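Local coordinates for adhesin LabA (Helicobacter pylori, PDB 6GMM), which is an outer-surface adhesin that probably attaches the bacterium to gastric mucosa by recognising LacdiNAc-type sugars, at residues G324-V329 / A349-V354. Residues are numbered along the deposited sequence; the frame is centred on the assembly and turned at random.
Sequences GVCHEV and AGCAYV
Cys-326 and Cys-351 face each other as one of the chain's three disulfide pairs, and most of the surface buried here belongs to them and Ala-352. In the model SG of Cys-326 stands 2.7 Å from SG of Cys-351, longer than an intact sulfur-sulfur bond, so the link may be partly broken in the crystal. Each sulfur sits between its own backbone N and carbonyl carbon (chi1 65° and 43°), which turns both toward the gap. Val-75 of helix 57-76 packs against Cys-326.

Next to the sulfurs, Val-329 reaches over with one branch: its CG1 lies 3.4 Å from CB of Ala-352, tight for two methyl groups. Chi1 of -75° sets that branch anti to the carbonyl carbon, beside the backbone N. A water ties the backbones together at the Gly-324 end, donating to Gly-324 O at 3.1 Å and to Ala-352 O at 3.2 Å.

Cys-351 and Ala-352 are the middle of a type I turn, closed by Tyr-353 N to Gly-350 O (2.9 Å). Gln-74 takes the amide of Cys-351, fastening the turn to helix 57-76. Cys-326 is the N-cap of helix 327-330, and Cys-351 lies two residues before Tyr-353, the N-cap of helix 354-366; an intact disulfide would join the chain close to both helix starts and close the mostly irregular loop between them, a disulfide-closed loop like those of Cys-83/Cys-113 and Cys-206/Cys-235 in this SabA-family adhesin.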
ATOM      1  N   GLY A 324      12.494 -13.535 -13.989  1.00 35.29           N
ATOM      2  CA  GLY A 324      13.724 -12.842 -14.338  1.00 36.20           C
ATOM      3  C   GLY A 324      14.431 -13.444 -15.524  1.00 41.16           C
ATOM      4  O   GLY A 324      15.402 -12.864 -16.010  1.00 41.45           O
ATOM      5  N   VAL A 325      13.954 -14.631 -15.983  1.00 37.87           N
ATOM      6  CA  VAL A 325      14.500 -15.433 -17.092  1.00 37.33           C
ATOM      7  C   VAL A 325      13.378 -15.685 -18.172  1.00 38.00           C
ATOM      8  O   VAL A 325      13.510 -16.560 -19.020  1.00 35.98           O
ATOM      9  CB  VAL A 325      15.152 -16.735 -16.507  1.00 43.21           C
ATOM     10  CG1 VAL A 325      15.814 -17.582 -17.581  1.00 45.68           C
ATOM     11  CG2 VAL A 325      16.185 -16.404 -15.444  1.00 44.29           C
ATOM     12  N   CYS A 326      12.305 -14.864 -18.170  1.00 33.36           N
ATOM     13  CA  CYS A 326      11.168 -14.956 -19.104  1.00 33.15           C
ATOM     14  C   CYS A 326      11.590 -14.828 -20.563  1.00 35.23           C
ATOM     15  O   CYS A 326      12.715 -14.426 -20.857  1.00 36.77           O
ATOM     16  CB  CYS A 326      10.128 -13.898 -18.760  1.00 33.64           C
ATOM     17  SG  CYS A 326      10.730 -12.201 -18.988  1.00 38.44           S
ATOM     18  N   HIS A 327      10.661 -15.112 -21.475  1.00 28.22           N
ATOM     19  CA  HIS A 327      10.906 -15.051 -22.912  1.00 27.78           C
ATOM     20  C   HIS A 327      11.200 -13.620 -23.421  1.00 31.84           C
ATOM     21  O   HIS A 327      11.960 -13.490 -24.379  1.00 33.06           O
ATOM     22  CB  HIS A 327       9.766 -15.741 -23.702  1.00 27.35           C
ATOM     23  CG  HIS A 327       9.560 -17.193 -23.349  1.00 30.29           C
ATOM     24  ND1 HIS A 327      10.638 -18.069 -23.194  1.00 32.96           N
ATOM     25  CD2 HIS A 327       8.408 -17.885 -23.168  1.00 31.18           C
ATOM     26  CE1 HIS A 327      10.104 -19.254 -22.917  1.00 32.54           C
ATOM     27  NE2 HIS A 327       8.767 -19.197 -22.898  1.00 31.93           N
ATOM     28  N   GLU A 328      10.655 -12.564 -22.760  1.00 26.78           N
ATOM     29  CA  GLU A 328      10.894 -11.157 -23.110  1.00 26.94           C
ATOM     30  C   GLU A 328      12.382 -10.796 -22.977  1.00 33.07           C
ATOM     31  O   GLU A 328      12.931 -10.199 -23.897  1.00 33.52           O
ATOM     32  CB  GLU A 328      10.041 -10.215 -22.246  1.00 27.50           C
ATOM     33  CG  GLU A 328       8.577 -10.217 -22.647  1.00 37.99           C
ATOM     34  CD  GLU A 328       8.238  -9.394 -23.872  1.00 48.97           C
ATOM     35  OE1 GLU A 328       8.619  -8.203 -23.921  1.00 58.80           O
ATOM     36  OE2 GLU A 328       7.564  -9.934 -24.774  1.00 47.23           O
ATOM     37  N   VAL A 329      13.034 -11.173 -21.852  1.00 30.84           N
ATOM     38  CA  VAL A 329      14.474 -10.940 -21.651  1.00 32.65           C
ATOM     39  C   VAL A 329      15.291 -11.850 -22.569  1.00 37.09           C
ATOM     40  O   VAL A 329      16.291 -11.397 -23.140  1.00 38.53           O
ATOM     41  CB  VAL A 329      14.977 -10.996 -20.175  1.00 38.29           C
ATOM     42  CG1 VAL A 329      14.574  -9.753 -19.414  1.00 37.81           C
ATOM     43  CG2 VAL A 329      14.498 -12.240 -19.439  1.00 38.18           C
ATOM     44  N   ALA A 349       7.672  -2.629 -19.275  1.00 32.71           N
ATOM     45  CA  ALA A 349       6.981  -3.290 -18.162  1.00 31.74           C
ATOM     46  C   ALA A 349       7.065  -4.804 -18.132  1.00 35.47           C
ATOM     47  O   ALA A 349       7.229  -5.438 -19.169  1.00 34.63           O
ATOM     48  CB  ALA A 349       5.516  -2.872 -18.154  1.00 31.83           C
ATOM     49  N   GLY A 350       6.873  -5.376 -16.946  1.00 32.87           N
ATOM     50  CA  GLY A 350       6.798  -6.822 -16.790  1.00 33.20           C
ATOM     51  C   GLY A 350       7.885  -7.562 -16.047  1.00 36.94           C
ATOM     52  O   GLY A 350       8.632  -6.990 -15.241  1.00 34.59           O
ATOM     53  N   CYS A 351       7.949  -8.878 -16.338  1.00 33.71           N
ATOM     54  CA  CYS A 351       8.797  -9.900 -15.716  1.00 35.17           C
ATOM     55  C   CYS A 351      10.289  -9.570 -15.712  1.00 37.23           C
ATOM     56  O   CYS A 351      11.004 -10.076 -14.847  1.00 37.83           O
ATOM     57  CB  CYS A 351       8.524 -11.261 -16.346  1.00 37.54           C
ATOM     58  SG  CYS A 351       8.360 -11.208 -18.149  1.00 42.51           S
ATOM     59  N   ALA A 352      10.750  -8.687 -16.618  1.00 30.75           N
ATOM     60  CA  ALA A 352      12.156  -8.266 -16.677  1.00 31.05           C
ATOM     61  C   ALA A 352      12.529  -7.361 -15.492  1.00 35.16           C
ATOM     62  O   ALA A 352      13.707  -7.282 -15.111  1.00 35.85           O
ATOM     63  CB  ALA A 352      12.397  -7.505 -17.963  1.00 31.59           C
ATOM     64  N   TYR A 353      11.537  -6.625 -14.962  1.00 29.46           N
ATOM     65  CA  TYR A 353      11.752  -5.638 -13.902  1.00 28.95           C
ATOM     66  C   TYR A 353      10.962  -5.906 -12.628  1.00 32.93           C
ATOM     67  O   TYR A 353      10.836  -5.003 -11.821  1.00 30.39           O
ATOM     68  CB  TYR A 353      11.454  -4.222 -14.463  1.00 29.24           C
ATOM     69  CG  TYR A 353      12.314  -3.900 -15.664  1.00 30.98           C
ATOM     70  CD1 TYR A 353      13.648  -3.527 -15.511  1.00 34.31           C
ATOM     71  CD2 TYR A 353      11.819  -4.030 -16.952  1.00 30.84           C
ATOM     72  CE1 TYR A 353      14.464  -3.281 -16.614  1.00 34.21           C
ATOM     73  CE2 TYR A 353      12.633  -3.812 -18.067  1.00 33.17           C
ATOM     74  CZ  TYR A 353      13.958  -3.438 -17.891  1.00 39.76           C
ATOM     75  OH  TYR A 353      14.773  -3.185 -18.966  1.00 38.59           O
ATOM     76  N   VAL A 354      10.435  -7.128 -12.426  1.00 31.58           N
ATOM     77  CA  VAL A 354       9.664  -7.435 -11.209  1.00 31.50           C
ATOM     78  C   VAL A 354      10.584  -7.472  -9.980  1.00 34.90           C
ATOM     79  O   VAL A 354      10.297  -6.808  -8.978  1.00 33.13           O
ATOM     80  CB  VAL A 354       8.810  -8.721 -11.385  1.00 36.78           C
ATOM     81  CG1 VAL A 354       8.347  -9.291 -10.053  1.00 36.50           C
ATOM     82  CG2 VAL A 354       7.610  -8.462 -12.291  1.00 36.27           C
TER
HETATM   83  O   HOH W   1      15.610  -9.866 -15.258  1.00 27.85           O
HETATM   84  O   HOH W   2       7.962  -6.352 -21.826  1.00 46.61           O